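Local coordinates for AGR_L_2016p (Agrobacterium tumefaciens, PDB 2GVH), which probably hydrolyses the thioester bond of acyl-CoA to release a carboxylic acid and coenzyme A, as a thioesterase carrying two hotdog domains in one chain, at residues G67-V72 and A141-P146; I87-E92 and M111-I116; T161-V166 and G219-A224. All blocks are in the same frame, centred on the assembly; numbering follows the deposited sequence.

Interaction 1. Residues G67-V72 and A141-P146; sequences GRTPFV and ASYVLP
Tyr143 reaches the last residue of helix 49-67 and donates a hydrogen bond from its phenol to the carbonyl of Gly67, with OH and Gly67 O 2.9 Å apart. The oxygen sits at the edge of the ring, near its plane. The hydroxyl approaches the carbonyl from well off its axis, at a C=O...OH angle of 110°, and is tilted modestly from the carbonyl plane. With CG opposite the backbone N (chi1 172°), the ring extends toward 67-72. Gly67 has no side chain to block it, and the hydroxyl comes to 3.3 Å between Tyr143 OH and Gly67 CA.

Thr69 points back the opposite way and lies over one face of the same ring. Its OG1 is above that face, while its methyl CG2 comes to the phenol end, 3.7 Å from Tyr143 CZ. Ala133 and Pro135 add further packing to Tyr143.

The second, purely apolar meeting is between Phe71 and Leu145. The methyl CD2 of Leu145 abuts the rim of the Phe71 ring close to its plane, 3.7 Å from Phe71 CZ. That ring also packs on Ala63 and Thr64 of helix 49-67. Arg68, which leaves the helix with positive phi, sends its guanidinium away to Glu245 and the carbonyl of Leu247.

One directed bond thus ties the loop after strand 121-133 to the C-terminal end of helix 49-67, where the chain leaves the helix after Gly67; the phenol gives the terminal carbonyl a directed partner, while threonine and leucine methyls set its apolar surroundings.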
ATOM      1  N   GLY B  67      -6.557  21.873 -16.523  1.00 63.72           N
ATOM      2  CA  GLY B  67      -7.394  22.952 -15.976  1.00 63.48           C
ATOM      3  C   GLY B  67      -6.854  23.558 -14.707  1.00 63.91           C
ATOM      4  O   GLY B  67      -7.386  24.537 -14.243  1.00 61.58           O
ATOM      5  N   ARG B  68      -5.823  22.934 -14.127  1.00 65.47           N
ATOM      6  CA  ARG B  68      -5.170  23.446 -12.927  1.00 65.93           C
ATOM      7  C   ARG B  68      -6.217  23.798 -11.866  1.00 66.28           C
ATOM      8  O   ARG B  68      -6.325  24.956 -11.432  1.00 66.22           O
ATOM      9  CB  ARG B  68      -4.292  24.671 -13.284  1.00 66.19           C
ATOM     10  CG  ARG B  68      -3.119  24.398 -14.274  1.00 68.32           C
ATOM     11  CD  ARG B  68      -2.119  23.411 -13.692  1.00 69.04           C
ATOM     12  NE  ARG B  68      -1.081  22.969 -14.633  1.00 73.60           N
ATOM     13  CZ  ARG B  68      -0.226  21.967 -14.375  1.00 76.11           C
ATOM     14  NH1 ARG B  68      -0.297  21.316 -13.228  1.00 76.68           N
ATOM     15  NH2 ARG B  68       0.704  21.601 -15.251  1.00 73.39           N
ATOM     16  N   THR B  69      -7.015  22.799 -11.490  1.00 66.76           N
ATOM     17  CA  THR B  69      -8.119  22.974 -10.539  1.00 67.38           C
ATOM     18  C   THR B  69      -8.516  21.586 -10.073  1.00 67.96           C
ATOM     19  O   THR B  69      -8.163  20.635 -10.730  1.00 68.82           O
ATOM     20  CB  THR B  69      -9.321  23.705 -11.202  1.00 68.35           C
ATOM     21  OG1 THR B  69     -10.273  24.091 -10.204  1.00 68.54           O
ATOM     22  CG2 THR B  69      -9.998  22.832 -12.258  1.00 66.51           C
ATOM     23  N   PRO B  70      -9.218  21.446  -8.928  1.00 68.53           N
ATOM     24  CA  PRO B  70      -9.591  20.066  -8.564  1.00 67.70           C
ATOM     25  C   PRO B  70     -10.609  19.461  -9.543  1.00 67.32           C
ATOM     26  O   PRO B  70     -11.452  20.181 -10.080  1.00 69.36           O
ATOM     27  CB  PRO B  70     -10.207  20.212  -7.166  1.00 66.86           C
ATOM     28  CG  PRO B  70      -9.777  21.575  -6.686  1.00 68.47           C
ATOM     29  CD  PRO B  70      -9.670  22.418  -7.917  1.00 69.02           C
ATOM     30  N   PHE B  71     -10.494  18.158  -9.783  1.00 64.80           N
ATOM     31  CA  PHE B  71     -11.407  17.401 -10.634  1.00 62.11           C
ATOM     32  C   PHE B  71     -11.967  16.171  -9.943  1.00 61.50           C
ATOM     33  O   PHE B  71     -11.294  15.538  -9.136  1.00 61.58           O
ATOM     34  CB  PHE B  71     -10.672  16.894 -11.869  1.00 60.44           C
ATOM     35  CG  PHE B  71     -10.551  17.898 -12.947  1.00 60.53           C
ATOM     36  CD1 PHE B  71     -11.554  18.065 -13.856  1.00 58.53           C
ATOM     37  CD2 PHE B  71      -9.429  18.696 -13.039  1.00 63.44           C
ATOM     38  CE1 PHE B  71     -11.448  18.999 -14.842  1.00 60.86           C
ATOM     39  CE2 PHE B  71      -9.317  19.635 -14.016  1.00 57.39           C
ATOM     40  CZ  PHE B  71     -10.320  19.783 -14.928  1.00 61.43           C
ATOM     41  N   VAL B  72     -13.187  15.810 -10.306  1.00 61.37           N
ATOM     42  CA  VAL B  72     -13.727  14.509  -9.947  1.00 60.33           C
ATOM     43  C   VAL B  72     -14.135  13.761 -11.205  1.00 63.11           C
ATOM     44  O   VAL B  72     -14.263  14.345 -12.297  1.00 64.25           O
ATOM     45  CB  VAL B  72     -14.949  14.615  -9.033  1.00 62.01           C
ATOM     46  CG1 VAL B  72     -14.537  15.169  -7.688  1.00 61.34           C
ATOM     47  CG2 VAL B  72     -16.091  15.461  -9.698  1.00 52.22           C
ATOM     48  N   ALA B 141     -16.782  30.934  -8.564  1.00 68.12           N
ATOM     49  CA  ALA B 141     -18.063  31.116  -9.237  1.00 64.86           C
ATOM     50  C   ALA B 141     -17.867  31.431 -10.726  1.00 62.46           C
ATOM     51  O   ALA B 141     -18.824  31.420 -11.501  1.00 60.68           O
ATOM     52  N   SER B 142     -16.626  31.700 -11.127  1.00 60.31           N
ATOM     53  CA  SER B 142     -16.357  32.161 -12.493  1.00 59.13           C
ATOM     54  C   SER B 142     -15.219  31.375 -13.154  1.00 56.40           C
ATOM     55  O   SER B 142     -14.595  31.832 -14.112  1.00 55.64           O
ATOM     56  CB  SER B 142     -16.105  33.688 -12.539  1.00 56.13           C
ATOM     57  N   TYR B 143     -14.959  30.178 -12.653  1.00 57.18           N
ATOM     58  CA  TYR B 143     -13.937  29.337 -13.266  1.00 54.84           C
ATOM     59  C   TYR B 143     -14.464  28.778 -14.575  1.00 52.56           C
ATOM     60  O   TYR B 143     -15.593  28.283 -14.628  1.00 54.17           O
ATOM     61  CB  TYR B 143     -13.563  28.161 -12.364  1.00 56.83           C
ATOM     62  CG  TYR B 143     -12.653  27.208 -13.109  1.00 59.13           C
ATOM     63  CD1 TYR B 143     -11.286  27.445 -13.166  1.00 59.81           C
ATOM     64  CD2 TYR B 143     -13.168  26.139 -13.837  1.00 57.97           C
ATOM     65  CE1 TYR B 143     -10.446  26.629 -13.882  1.00 62.46           C
ATOM     66  CE2 TYR B 143     -12.326  25.308 -14.566  1.00 60.63           C
ATOM     67  CZ  TYR B 143     -10.963  25.561 -14.576  1.00 61.93           C
ATOM     68  OH  TYR B 143     -10.101  24.781 -15.296  1.00 56.87           O
ATOM     69  N   VAL B 144     -13.662  28.821 -15.629  1.00 47.90           N
ATOM     70  CA  VAL B 144     -13.963  27.947 -16.762  1.00 46.51           C
ATOM     71  C   VAL B 144     -12.739  27.097 -17.196  1.00 46.96           C
ATOM     72  O   VAL B 144     -11.589  27.424 -16.867  1.00 45.20           O
ATOM     73  CB  VAL B 144     -14.504  28.702 -17.986  1.00 43.18           C
ATOM     74  CG1 VAL B 144     -15.449  29.884 -17.556  1.00 44.42           C
ATOM     75  CG2 VAL B 144     -13.336  29.160 -18.830  1.00 30.37           C
ATOM     76  N   LEU B 145     -12.978  26.045 -17.971  1.00 44.94           N
ATOM     77  CA  LEU B 145     -11.836  25.372 -18.573  1.00 51.18           C
ATOM     78  C   LEU B 145     -11.405  26.167 -19.784  1.00 51.33           C
ATOM     79  O   LEU B 145     -12.225  26.766 -20.439  1.00 48.83           O
ATOM     80  CB  LEU B 145     -12.099  23.913 -18.994  1.00 48.56           C
ATOM     81  CG  LEU B 145     -12.873  23.010 -18.080  1.00 43.84           C
ATOM     82  CD1 LEU B 145     -13.722  22.132 -18.992  1.00 43.79           C
ATOM     83  CD2 LEU B 145     -11.889  22.235 -17.250  1.00 55.30           C
ATOM     84  N   PRO B 146     -10.104  26.120 -20.091  1.00 53.70           N
ATOM     85  CA  PRO B 146      -9.577  26.782 -21.275  1.00 53.80           C
ATOM     86  C   PRO B 146     -10.104  26.115 -22.546  1.00 55.52           C
ATOM     87  O   PRO B 146     -10.372  24.915 -22.527  1.00 50.55           O
ATOM     88  CB  PRO B 146      -8.057  26.572 -21.158  1.00 51.12           C
ATOM     89  CG  PRO B 146      -7.870  25.471 -20.172  1.00 52.36           C
ATOM     90  CD  PRO B 146      -9.068  25.426 -19.298  1.00 50.92           C
TER

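Interaction 2. Residues I87-E92 and M111-I116; sequences IGHIVE and MVAETI
The methyl of Ala113 is a small bump that sits in the corner between two larger side chains of the facing strand: its CB lies 3.8 Å from His89 CD2 and 4.1 Å from Val91 CG2. The imidazole lies obliquely beside the Glu114-Thr115 peptide, and its far end reaches the methyl of Thr115, His89 NE2 to Thr115 CG2 4.0 Å. Further along, the extended Met111 (selenomethionine) lays its terminal CE against Val91 CG1 at 4.0 Å. Leu46 covers this pair, and Phe47 presses on Met111 and Ala113.

Where the strands begin to part, Gly88 offers a bare stretch of chain, and Ile116 fills it. Its CD1 lies 3.5 Å from His89 N, while CG1 packs loosely against Ile90 CG1. The Ile116 N-H returns to Gly88 O (3.0 Å), approaching from above the carbonyl plane. Ile90 with Glu114 and Glu92 with Val112 are hydrogen-bonded pairs, each joined by two backbone bonds.

On the face of Ile90, Val112 and the two glutamates, the carboxylates extend outward to arginines: Glu92 pairs with Arg30 and Arg196, Glu114 with Arg119. The two acids, 5.5 Å apart between Glu92 OE1 and Glu114 OE2, thus have positive partners that probably offset their mutual repulsion. Helix 179-198 packs on Ile90 and Ile116. The whole is the open end of the antiparallel beta hairpin 89-100/104-115, within the curved sheet of a hotdog domain.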
ATOM      1  N   ILE B  87       2.076 -14.156 -18.350  1.00 80.69           N
ATOM      2  CA  ILE B  87       3.464 -13.673 -18.428  1.00 79.79           C
ATOM      3  C   ILE B  87       3.662 -12.310 -17.704  1.00 78.84           C
ATOM      4  O   ILE B  87       2.775 -11.828 -16.959  1.00 79.70           O
ATOM      5  CB  ILE B  87       3.928 -13.585 -19.932  1.00 81.23           C
ATOM      6  N   GLY B  88       4.817 -11.683 -17.921  1.00 75.48           N
ATOM      7  CA  GLY B  88       5.085 -10.370 -17.320  1.00 71.11           C
ATOM      8  C   GLY B  88       4.936  -9.244 -18.315  1.00 69.22           C
ATOM      9  O   GLY B  88       5.223  -9.444 -19.498  1.00 69.78           O
ATOM     10  N   HIS B  89       4.524  -8.057 -17.848  1.00 66.13           N
ATOM     11  CA  HIS B  89       4.244  -6.933 -18.743  1.00 63.91           C
ATOM     12  C   HIS B  89       4.704  -5.544 -18.231  1.00 64.04           C
ATOM     13  O   HIS B  89       4.552  -5.195 -17.067  1.00 65.96           O
ATOM     14  CB  HIS B  89       2.726  -6.854 -19.015  1.00 63.24           C
ATOM     15  CG  HIS B  89       2.178  -8.014 -19.783  1.00 64.08           C
ATOM     16  ND1 HIS B  89       1.790  -9.196 -19.180  1.00 70.08           N
ATOM     17  CD2 HIS B  89       1.966  -8.179 -21.111  1.00 62.93           C
ATOM     18  CE1 HIS B  89       1.356 -10.035 -20.105  1.00 63.58           C
ATOM     19  NE2 HIS B  89       1.452  -9.440 -21.281  1.00 62.20           N
ATOM     20  N   ILE B  90       5.233  -4.718 -19.108  1.00 61.81           N
ATOM     21  CA  ILE B  90       5.230  -3.300 -18.791  1.00 62.01           C
ATOM     22  C   ILE B  90       3.940  -2.696 -19.304  1.00 61.39           C
ATOM     23  O   ILE B  90       3.638  -2.815 -20.491  1.00 64.08           O
ATOM     24  CB  ILE B  90       6.370  -2.515 -19.404  1.00 57.16           C
ATOM     25  CG1 ILE B  90       7.696  -2.993 -18.868  1.00 61.14           C
ATOM     26  CG2 ILE B  90       6.216  -1.084 -19.017  1.00 56.31           C
ATOM     27  CD1 ILE B  90       8.889  -2.480 -19.677  1.00 62.79           C
ATOM     28  N   VAL B  91       3.196  -2.038 -18.424  1.00 60.27           N
ATOM     29  CA  VAL B  91       1.851  -1.559 -18.776  1.00 61.10           C
ATOM     30  C   VAL B  91       1.783  -0.060 -18.780  1.00 61.79           C
ATOM     31  O   VAL B  91       2.072   0.582 -17.775  1.00 65.52           O
ATOM     32  CB  VAL B  91       0.773  -2.178 -17.841  1.00 58.14           C
ATOM     33  CG1 VAL B  91      -0.583  -1.928 -18.359  1.00 57.29           C
ATOM     34  CG2 VAL B  91       0.967  -3.658 -17.842  1.00 57.38           C
ATOM     35  N   GLU B  92       1.415   0.504 -19.904  1.00 62.88           N
ATOM     36  CA  GLU B  92       1.425   1.945 -20.036  1.00 62.89           C
ATOM     37  C   GLU B  92       0.040   2.512 -20.140  1.00 61.96           C
ATOM     38  O   GLU B  92      -0.728   2.095 -20.975  1.00 63.46           O
ATOM     39  CB  GLU B  92       2.224   2.363 -21.261  1.00 62.10           C
ATOM     40  CG  GLU B  92       2.554   3.842 -21.272  1.00 70.98           C
ATOM     41  CD  GLU B  92       3.300   4.314 -22.515  1.00 70.17           C
ATOM     42  OE1 GLU B  92       3.664   3.497 -23.366  1.00 80.79           O
ATOM     43  OE2 GLU B  92       3.502   5.534 -22.664  1.00 82.07           O
HETATM   44  N   MSE B 111      -4.782   1.808 -22.461  1.00 70.85           N
HETATM   45  CA  MSE B 111      -4.012   0.898 -21.623  1.00 67.95           C
HETATM   46  C   MSE B 111      -3.321  -0.187 -22.480  1.00 67.70           C
HETATM   47  O   MSE B 111      -3.948  -1.145 -22.994  1.00 68.02           O
HETATM   48  CB  MSE B 111      -4.899   0.252 -20.563  1.00 67.64           C
HETATM   49  CG  MSE B 111      -4.240  -0.943 -19.860  1.00 69.63           C
HETATM   50 SE   MSE B 111      -5.427  -1.843 -18.552  1.00 85.07          SE
HETATM   51  CE  MSE B 111      -4.324  -3.302 -18.066  1.00 80.48           C
ATOM     52  N   VAL B 112      -2.016  -0.050 -22.630  1.00 64.63           N
ATOM     53  CA  VAL B 112      -1.302  -0.980 -23.449  1.00 63.91           C
ATOM     54  C   VAL B 112      -0.313  -1.847 -22.660  1.00 64.42           C
ATOM     55  O   VAL B 112       0.561  -1.362 -21.972  1.00 64.55           O
ATOM     56  CB  VAL B 112      -0.547  -0.241 -24.534  1.00 64.64           C
ATOM     57  CG1 VAL B 112       0.305  -1.235 -25.314  1.00 58.49           C
ATOM     58  CG2 VAL B 112      -1.540   0.517 -25.455  1.00 60.43           C
ATOM     59  N   ALA B 113      -0.438  -3.144 -22.795  1.00 64.17           N
ATOM     60  CA  ALA B 113       0.469  -4.025 -22.122  1.00 64.06           C
ATOM     61  C   ALA B 113       1.417  -4.611 -23.137  1.00 65.06           C
ATOM     62  O   ALA B 113       0.975  -5.107 -24.170  1.00 67.84           O
ATOM     63  CB  ALA B 113      -0.312  -5.116 -21.418  1.00 61.53           C
ATOM     64  N   GLU B 114       2.717  -4.547 -22.856  1.00 65.48           N
ATOM     65  CA  GLU B 114       3.732  -5.167 -23.701  1.00 65.87           C
ATOM     66  C   GLU B 114       4.509  -6.190 -22.890  1.00 65.89           C
ATOM     67  O   GLU B 114       4.883  -5.885 -21.766  1.00 68.85           O
ATOM     68  CB  GLU B 114       4.678  -4.100 -24.232  1.00 66.02           C
ATOM     69  CG  GLU B 114       4.102  -3.300 -25.360  1.00 72.80           C
ATOM     70  CD  GLU B 114       4.984  -2.138 -25.816  1.00 76.37           C
ATOM     71  OE1 GLU B 114       6.239  -2.238 -25.764  1.00 78.45           O
ATOM     72  OE2 GLU B 114       4.401  -1.112 -26.243  1.00 86.08           O
ATOM     73  N   THR B 115       4.771  -7.382 -23.433  1.00 63.24           N
ATOM     74  CA  THR B 115       5.527  -8.370 -22.682  1.00 64.12           C
ATOM     75  C   THR B 115       6.871  -7.774 -22.331  1.00 63.01           C
ATOM     76  O   THR B 115       7.417  -6.981 -23.094  1.00 65.14           O
ATOM     77  CB  THR B 115       5.793  -9.704 -23.431  1.00 63.75           C
ATOM     78  OG1 THR B 115       6.398  -9.441 -24.690  1.00 58.59           O
ATOM     79  CG2 THR B 115       4.546 -10.484 -23.632  1.00 66.54           C
ATOM     80  N   ILE B 116       7.393  -8.163 -21.175  1.00 61.11           N
ATOM     81  CA  ILE B 116       8.711  -7.768 -20.759  1.00 59.71           C
ATOM     82  C   ILE B 116       9.694  -8.473 -21.664  1.00 60.17           C
ATOM     83  O   ILE B 116      10.614  -7.845 -22.165  1.00 59.04           O
ATOM     84  CB  ILE B 116       8.966  -8.127 -19.271  1.00 59.13           C
ATOM     85  CG1 ILE B 116       8.087  -7.264 -18.376  1.00 65.48           C
ATOM     86  CG2 ILE B 116      10.438  -7.965 -18.913  1.00 56.94           C
ATOM     87  CD1 ILE B 116       7.946  -7.754 -17.004  1.00 57.77           C
TER

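Interaction 3. Residues T161-V166 and G219-A224; sequences TMVEIV and GEIVEA
Met162 and Ala224 open the backbone ladder, bonded both ways: Met162 N to Ala224 O at 2.9 Å and Ala224 N to Met162 O at 2.8 Å. Glu164 and Val222 form the next hydrogen-bonded pair, with somewhat longer links, and Val166 N closes the ladder on Glu220 O at 3.2 Å. Val163 with Glu223 and Ile165 with Ile221 are the non-hydrogen-bonded pairs between them. Here CA-H...O contacts help fill in, as from Val163 CA to Val222 O. The short strand axes run antiparallel at 160°.

Apolar contacts divide between the two faces. On one, Ile221 spans two neighbours through separate branches: CG2 lies 3.8 Å from Ile165 CG1, and CD1 lies 4.1 Å from Val163 CG1. Its chi1 of 54° tucks CG1 between the backbone N and carbonyl carbon, which turns the CD1 arm toward Val163. Helix 49-67 packs on this face through Arg57, Ile61 and Arg65. On the other, Val166 and Val222 meet nearly at right angles through CG2 and CG1, and Met162 (selenomethionine) lies beside Ala224 through its CG. Tyr185 and Ala189 of helix 179-198 cover that end.

The charged groups turn to outside partners. Glu223 is extended, its carboxylate passing the methyl of Thr161 (Glu223 CD to Thr161 CG2 3.8 Å) to reach Arg65 and Arg252. Glu164 instead bends back at chi2, so that OE1 takes the N-H of Ile165 on its anti lone pair, while OE2 pairs with Arg57.

This is the first strand of a hotdog sheet laid against the third, in the 1-3-4-5-2 order, with helix 179-198 as the sausage across one face.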
ATOM      1  N   THR B 161       9.130   9.130 -20.585  1.00 59.23           N
ATOM      2  CA  THR B 161       8.681  10.230 -19.712  1.00 57.27           C
ATOM      3  C   THR B 161       7.443   9.740 -18.973  1.00 58.63           C
ATOM      4  O   THR B 161       6.421   9.535 -19.595  1.00 56.65           O
ATOM      5  CB  THR B 161       8.221  11.439 -20.553  1.00 60.19           C
ATOM      6  OG1 THR B 161       9.323  11.917 -21.326  1.00 67.52           O
ATOM      7  CG2 THR B 161       7.592  12.587 -19.676  1.00 42.57           C
HETATM    8  N   MSE B 162       7.507   9.531 -17.659  1.00 61.91           N
HETATM    9  CA  MSE B 162       6.347   8.975 -16.945  1.00 59.52           C
HETATM   10  C   MSE B 162       6.042   9.719 -15.661  1.00 60.48           C
HETATM   11  O   MSE B 162       6.955  10.217 -15.006  1.00 64.33           O
HETATM   12  CB  MSE B 162       6.538   7.493 -16.698  1.00 58.60           C
HETATM   13  CG  MSE B 162       7.506   7.180 -15.541  1.00 55.89           C
HETATM   14 SE   MSE B 162       7.953   5.192 -15.436  1.00 86.01          SE
HETATM   15  CE  MSE B 162       8.907   5.331 -16.742  1.00 32.60           C
ATOM     16  N   VAL B 163       4.766   9.792 -15.294  1.00 64.56           N
ATOM     17  CA  VAL B 163       4.354  10.475 -14.056  1.00 66.58           C
ATOM     18  C   VAL B 163       3.690   9.515 -13.061  1.00 66.53           C
ATOM     19  O   VAL B 163       3.338   8.405 -13.394  1.00 67.96           O
ATOM     20  CB  VAL B 163       3.411  11.676 -14.308  1.00 66.31           C
ATOM     21  CG1 VAL B 163       3.934  12.582 -15.384  1.00 63.42           C
ATOM     22  CG2 VAL B 163       2.063  11.187 -14.680  1.00 67.21           C
ATOM     23  N   GLU B 164       3.530   9.976 -11.838  1.00 67.26           N
ATOM     24  CA  GLU B 164       2.811   9.252 -10.800  1.00 67.96           C
ATOM     25  C   GLU B 164       2.475  10.308  -9.759  1.00 67.91           C
ATOM     26  O   GLU B 164       3.129  11.361  -9.693  1.00 67.52           O
ATOM     27  CB  GLU B 164       3.676   8.142 -10.181  1.00 66.61           C
ATOM     28  CG  GLU B 164       2.952   7.222  -9.160  1.00 75.43           C
ATOM     29  CD  GLU B 164       1.520   6.821  -9.560  1.00 72.40           C
ATOM     30  OE1 GLU B 164       0.590   7.642  -9.403  1.00 73.26           O
ATOM     31  OE2 GLU B 164       1.331   5.681 -10.022  1.00 74.37           O
ATOM     32  N   ILE B 165       1.463  10.042  -8.951  1.00 69.21           N
ATOM     33  CA  ILE B 165       1.133  10.957  -7.872  1.00 70.46           C
ATOM     34  C   ILE B 165       1.927  10.555  -6.660  1.00 67.54           C
ATOM     35  O   ILE B 165       2.320   9.397  -6.548  1.00 71.17           O
ATOM     36  CB  ILE B 165      -0.340  10.891  -7.561  1.00 72.97           C
ATOM     37  CG1 ILE B 165      -1.096  11.618  -8.652  1.00 76.01           C
ATOM     38  CG2 ILE B 165      -0.652  11.564  -6.234  1.00 78.75           C
ATOM     39  CD1 ILE B 165      -2.482  11.121  -8.803  1.00 89.29           C
ATOM     40  N   VAL B 166       2.197  11.516  -5.785  1.00 64.49           N
ATOM     41  CA  VAL B 166       2.831  11.283  -4.496  1.00 61.78           C
ATOM     42  C   VAL B 166       1.755  10.888  -3.468  1.00 64.19           C
ATOM     43  O   VAL B 166       0.830  11.648  -3.187  1.00 63.91           O
ATOM     44  CB  VAL B 166       3.651  12.529  -4.024  1.00 60.91           C
ATOM     45  CG1 VAL B 166       4.254  12.330  -2.618  1.00 60.14           C
ATOM     46  CG2 VAL B 166       4.776  12.838  -4.982  1.00 59.58           C
ATOM     47  N   GLY B 219       1.171  17.272  -2.399  1.00 82.59           N
ATOM     48  CA  GLY B 219       0.231  17.707  -3.449  1.00 80.98           C
ATOM     49  C   GLY B 219       0.811  17.758  -4.863  1.00 80.79           C
ATOM     50  O   GLY B 219       0.346  18.545  -5.725  1.00 80.55           O
ATOM     51  N   GLU B 220       1.826  16.927  -5.116  1.00 76.95           N
ATOM     52  CA  GLU B 220       2.587  17.030  -6.360  1.00 73.70           C
ATOM     53  C   GLU B 220       2.678  15.715  -7.113  1.00 72.96           C
ATOM     54  O   GLU B 220       2.518  14.615  -6.523  1.00 72.98           O
ATOM     55  CB  GLU B 220       4.010  17.557  -6.091  1.00 73.19           C
ATOM     56  CG  GLU B 220       4.092  18.969  -5.486  1.00 73.26           C
ATOM     57  CD  GLU B 220       5.517  19.457  -5.226  1.00 75.16           C
ATOM     58  OE1 GLU B 220       6.452  18.637  -5.083  1.00 76.70           O
ATOM     59  OE2 GLU B 220       5.700  20.682  -5.146  1.00 80.45           O
ATOM     60  N   ILE B 221       2.932  15.829  -8.418  1.00 68.99           N
ATOM     61  CA  ILE B 221       3.329  14.649  -9.178  1.00 67.60           C
ATOM     62  C   ILE B 221       4.830  14.614  -9.383  1.00 66.53           C
ATOM     63  O   ILE B 221       5.461  15.666  -9.461  1.00 66.80           O
ATOM     64  CB  ILE B 221       2.602  14.523 -10.513  1.00 66.19           C
ATOM     65  CG1 ILE B 221       2.763  15.800 -11.344  1.00 70.73           C
ATOM     66  CG2 ILE B 221       1.163  14.242 -10.269  1.00 70.85           C
ATOM     67  CD1 ILE B 221       2.778  15.543 -12.800  1.00 66.33           C
ATOM     68  N   VAL B 222       5.403  13.413  -9.389  1.00 64.91           N
ATOM     69  CA  VAL B 222       6.753  13.231  -9.881  1.00 64.02           C
ATOM     70  C   VAL B 222       6.684  12.946 -11.388  1.00 63.39           C
ATOM     71  O   VAL B 222       5.714  12.365 -11.876  1.00 63.95           O
ATOM     72  CB  VAL B 222       7.483  12.057  -9.197  1.00 64.31           C
ATOM     73  CG1 VAL B 222       7.795  12.377  -7.738  1.00 62.96           C
ATOM     74  CG2 VAL B 222       6.677  10.775  -9.323  1.00 63.63           C
ATOM     75  N   GLU B 223       7.714  13.361 -12.113  1.00 62.37           N
ATOM     76  CA  GLU B 223       7.884  12.996 -13.513  1.00 62.44           C
ATOM     77  C   GLU B 223       9.287  12.486 -13.746  1.00 60.29           C
ATOM     78  O   GLU B 223      10.234  13.222 -13.571  1.00 59.97           O
ATOM     79  CB  GLU B 223       7.613  14.189 -14.423  1.00 62.15           C
ATOM     80  CG  GLU B 223       7.682  13.850 -15.871  1.00 67.04           C
ATOM     81  CD  GLU B 223       7.314  15.048 -16.759  1.00 70.21           C
ATOM     82  OE1 GLU B 223       6.122  15.420 -16.824  1.00 69.51           O
ATOM     83  OE2 GLU B 223       8.214  15.619 -17.400  1.00 76.69           O
ATOM     84  N   ALA B 224       9.408  11.213 -14.119  1.00 59.41           N
ATOM     85  CA  ALA B 224      10.722  10.616 -14.390  1.00 59.80           C
ATOM     86  C   ALA B 224      11.019  10.499 -15.869  1.00 61.76           C
ATOM     87  O   ALA B 224      10.138  10.153 -16.639  1.00 64.64           O
ATOM     88  CB  ALA B 224      10.847   9.241 -13.706  1.00 57.59           C
TER

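Interactions 2 and 3 occupy equivalent sheets, with centres 20 Å apart and nearest atoms about 6 Å apart. Strand 29-35 bridges them: it bonds to 87-92 through Asp33 and Val35, and to 161-166 through Arg30 and Val163, consistent with the edge-to-edge joining of sheets in a hotdog pair. Arg30 also binds Glu92. Interaction 1 lies 34 Å from interaction 2 between centres, beyond the chain's centre, although both reach the same sheet. It is nearer interaction 3, at 21 Å between centres, and Arg68 reaches Glu245, whose backbone pairs with Ile221. A sodium ion lies about 12 Å from the side chain of Glu164.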